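Local structure of flagellar hook-associated protein (Burkholderia pseudomallei, 4UT1) at residues Q206-V211 and G227-F232. The protein probably serves as a structural component of the bacterial flagellum, forming part of the junction between hook and filament. Sequence-based numbering, arbitrary orientation.
Sequences QRDLAV and GNYSVF
R207 and V211, one turn apart on the helix, face Y229 of a nearly parallel strand, the two segment axes approaching to 11.2 Å at an angle of 10°. Y229 bridges most of this gap. The guanidinium of R207 lies flat over one face of the Y229 ring: the planes differ by 11°, and CZ of R207 sits 3.5 Å from the ring centroid of Y229, nearly along the ring normal, so the pair is both a parallel stack and a cation-pi contact. The arginine chain runs out extended and bends at its third torsion (chi3 59°), which lays the guanidinium over the ring; CD of R207 also touches CD2 of Y229 at 3.4 Å. While its face lies on the ring, the guanidinium uses its in-plane edge for an almost straight hydrogen bond of 3.0 Å from NH1 of R207 to O of G227. OH of Y229 donates to OD1 of D208 at 2.7 Å, on the syn side of the carboxylate though tilted from its plane. From the opposite side of the ring plane, obliquely, CG2 of V211 meets CD2 of Y229 at 3.9 Å. N187 of helix 134-193 accepts from NH1 of R207 through OD1 and donates through ND2 to the backbone O of Y229. The contact as a whole joins helix 201-215 to strand 228-233 of the antiparallel sheet. Stack and bonds together fix the rotation of the buried guanidinium, while D208 may polarise the phenol and strengthen its attraction for the cation.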
ATOM      1  N   GLN A 206      -5.537  20.889  45.315  1.00 35.44           N
ATOM      2  CA  GLN A 206      -4.433  20.095  44.792  1.00 34.21           C
ATOM      3  C   GLN A 206      -4.956  18.868  44.041  1.00 36.63           C
ATOM      4  O   GLN A 206      -4.405  18.465  43.013  1.00 30.63           O
ATOM      5  CB  GLN A 206      -3.515  19.671  45.936  1.00 38.34           C
ATOM      6  CG  GLN A 206      -2.147  19.173  45.515  1.00 43.07           C
ATOM      7  CD  GLN A 206      -1.182  19.114  46.689  1.00 50.59           C
ATOM      8  OE1 GLN A 206      -1.585  19.254  47.849  1.00 42.64           O
ATOM      9  NE2 GLN A 206       0.102  18.916  46.392  1.00 52.14           N
ATOM     10  N   ARG A 207      -6.023  18.278  44.565  1.00 33.14           N
ATOM     11  CA  ARG A 207      -6.630  17.117  43.934  1.00 31.09           C
ATOM     12  C   ARG A 207      -7.308  17.504  42.617  1.00 33.25           C
ATOM     13  O   ARG A 207      -7.159  16.814  41.605  1.00 31.21           O
ATOM     14  CB  ARG A 207      -7.630  16.461  44.879  1.00 31.56           C
ATOM     15  CG  ARG A 207      -8.215  15.154  44.362  1.00 30.22           C
ATOM     16  CD  ARG A 207      -9.073  14.470  45.429  1.00 31.19           C
ATOM     17  NE  ARG A 207     -10.180  15.314  45.871  1.00 30.55           N
ATOM     18  CZ  ARG A 207     -11.144  14.918  46.700  1.00 36.56           C
ATOM     19  NH1 ARG A 207     -11.154  13.679  47.179  1.00 32.28           N
ATOM     20  NH2 ARG A 207     -12.109  15.763  47.046  1.00 30.97           N
ATOM     21  N   ASP A 208      -8.047  18.610  42.634  1.00 34.10           N
ATOM     22  CA  ASP A 208      -8.713  19.104  41.427  1.00 37.08           C
ATOM     23  C   ASP A 208      -7.726  19.452  40.319  1.00 28.56           C
ATOM     24  O   ASP A 208      -7.985  19.181  39.150  1.00 30.28           O
ATOM     25  CB  ASP A 208      -9.566  20.330  41.752  1.00 38.59           C
ATOM     26  CG  ASP A 208     -10.867  19.967  42.425  1.00 36.81           C
ATOM     27  OD1 ASP A 208     -11.527  19.017  41.964  1.00 37.02           O
ATOM     28  OD2 ASP A 208     -11.227  20.630  43.418  1.00 43.15           O
ATOM     29  N   LEU A 209      -6.609  20.068  40.687  1.00 30.12           N
ATOM     30  CA  LEU A 209      -5.570  20.387  39.718  1.00 34.89           C
ATOM     31  C   LEU A 209      -4.976  19.111  39.140  1.00 34.25           C
ATOM     32  O   LEU A 209      -4.609  19.061  37.964  1.00 29.00           O
ATOM     33  CB  LEU A 209      -4.473  21.234  40.356  1.00 36.32           C
ATOM     34  CG  LEU A 209      -3.229  21.453  39.492  1.00 39.08           C
ATOM     35  CD1 LEU A 209      -3.603  22.041  38.131  1.00 36.49           C
ATOM     36  CD2 LEU A 209      -2.223  22.345  40.207  1.00 40.07           C
ATOM     37  N   ALA A 210      -4.881  18.078  39.973  1.00 29.58           N
ATOM     38  CA  ALA A 210      -4.370  16.790  39.521  1.00 26.80           C
ATOM     39  C   ALA A 210      -5.314  16.189  38.484  1.00 23.89           C
ATOM     40  O   ALA A 210      -4.871  15.707  37.442  1.00 25.13           O
ATOM     41  CB  ALA A 210      -4.182  15.839  40.703  1.00 26.77           C
ATOM     42  N   VAL A 211      -6.614  16.230  38.763  1.00 23.15           N
ATOM     43  CA  VAL A 211      -7.605  15.711  37.825  1.00 23.94           C
ATOM     44  C   VAL A 211      -7.548  16.474  36.504  1.00 23.75           C
ATOM     45  O   VAL A 211      -7.711  15.890  35.424  1.00 23.80           O
ATOM     46  CB  VAL A 211      -9.031  15.797  38.391  1.00 24.29           C
ATOM     47  CG1 VAL A 211     -10.054  15.515  37.299  1.00 24.74           C
ATOM     48  CG2 VAL A 211      -9.204  14.828  39.561  1.00 23.89           C
ATOM     49  N   GLY A 227     -16.812  11.718  49.816  1.00 48.60           N
ATOM     50  CA  GLY A 227     -15.779  12.732  49.750  1.00 47.05           C
ATOM     51  C   GLY A 227     -14.561  12.269  48.972  1.00 43.58           C
ATOM     52  O   GLY A 227     -13.655  13.057  48.712  1.00 37.78           O
ATOM     53  N   ASN A 228     -14.531  10.989  48.608  1.00 43.84           N
ATOM     54  CA  ASN A 228     -13.464  10.457  47.762  1.00 39.90           C
ATOM     55  C   ASN A 228     -13.680  10.813  46.292  1.00 36.19           C
ATOM     56  O   ASN A 228     -14.802  11.080  45.868  1.00 39.37           O
ATOM     57  CB  ASN A 228     -13.363   8.932  47.891  1.00 39.88           C
ATOM     58  CG  ASN A 228     -12.556   8.486  49.100  1.00 37.20           C
ATOM     59  OD1 ASN A 228     -11.773   9.250  49.668  1.00 36.04           O
ATOM     60  ND2 ASN A 228     -12.735   7.229  49.489  1.00 39.52           N
ATOM     61  N   TYR A 229     -12.592  10.822  45.529  1.00 28.65           N
ATOM     62  CA  TYR A 229     -12.666  10.832  44.070  1.00 30.23           C
ATOM     63  C   TYR A 229     -12.344   9.440  43.535  1.00 25.60           C
ATOM     64  O   TYR A 229     -11.197   9.006  43.602  1.00 27.50           O
ATOM     65  CB  TYR A 229     -11.674  11.832  43.452  1.00 33.58           C
ATOM     66  CG  TYR A 229     -12.061  13.298  43.437  1.00 35.03           C
ATOM     67  CD1 TYR A 229     -13.238  13.747  44.020  1.00 35.48           C
ATOM     68  CD2 TYR A 229     -11.230  14.236  42.823  1.00 32.10           C
ATOM     69  CE1 TYR A 229     -13.574  15.094  43.998  1.00 37.37           C
ATOM     70  CE2 TYR A 229     -11.554  15.575  42.793  1.00 31.32           C
ATOM     71  CZ  TYR A 229     -12.729  16.003  43.380  1.00 39.94           C
ATOM     72  OH  TYR A 229     -13.049  17.344  43.353  1.00 37.60           O
ATOM     73  N   SER A 230     -13.328   8.728  43.004  1.00 27.33           N
ATOM     74  CA  SER A 230     -12.997   7.580  42.174  1.00 24.77           C
ATOM     75  C   SER A 230     -12.774   8.082  40.747  1.00 24.31           C
ATOM     76  O   SER A 230     -13.515   8.933  40.274  1.00 24.03           O
ATOM     77  CB  SER A 230     -14.092   6.520  42.216  1.00 29.54           C
ATOM     78  OG  SER A 230     -14.066   5.830  43.454  1.00 32.34           O
ATOM     79  N   VAL A 231     -11.747   7.574  40.077  1.00 21.17           N
ATOM     80  CA  VAL A 231     -11.440   8.036  38.719  1.00 23.91           C
ATOM     81  C   VAL A 231     -11.367   6.872  37.753  1.00 19.63           C
ATOM     82  O   VAL A 231     -10.742   5.845  38.039  1.00 21.29           O
ATOM     83  CB  VAL A 231     -10.115   8.828  38.662  1.00 20.58           C
ATOM     84  CG1 VAL A 231      -9.917   9.420  37.264  1.00 19.79           C
ATOM     85  CG2 VAL A 231     -10.109   9.925  39.701  1.00 22.96           C
ATOM     86  N   PHE A 232     -12.009   7.044  36.600  1.00 22.06           N
ATOM     87  CA  PHE A 232     -12.079   6.005  35.589  1.00 22.10           C
ATOM     88  C   PHE A 232     -11.716   6.558  34.222  1.00 22.53           C
ATOM     89  O   PHE A 232     -12.042   7.705  33.903  1.00 21.19           O
ATOM     90  CB  PHE A 232     -13.481   5.401  35.514  1.00 25.17           C
ATOM     91  CG  PHE A 232     -13.942   4.767  36.786  1.00 25.64           C
ATOM     92  CD1 PHE A 232     -14.482   5.538  37.801  1.00 27.99           C
ATOM     93  CD2 PHE A 232     -13.856   3.394  36.957  1.00 24.36           C
ATOM     94  CE1 PHE A 232     -14.918   4.945  38.981  1.00 29.58           C
ATOM     95  CE2 PHE A 232     -14.286   2.796  38.125  1.00 27.62           C
ATOM     96  CZ  PHE A 232     -14.820   3.572  39.138  1.00 27.68           C
TER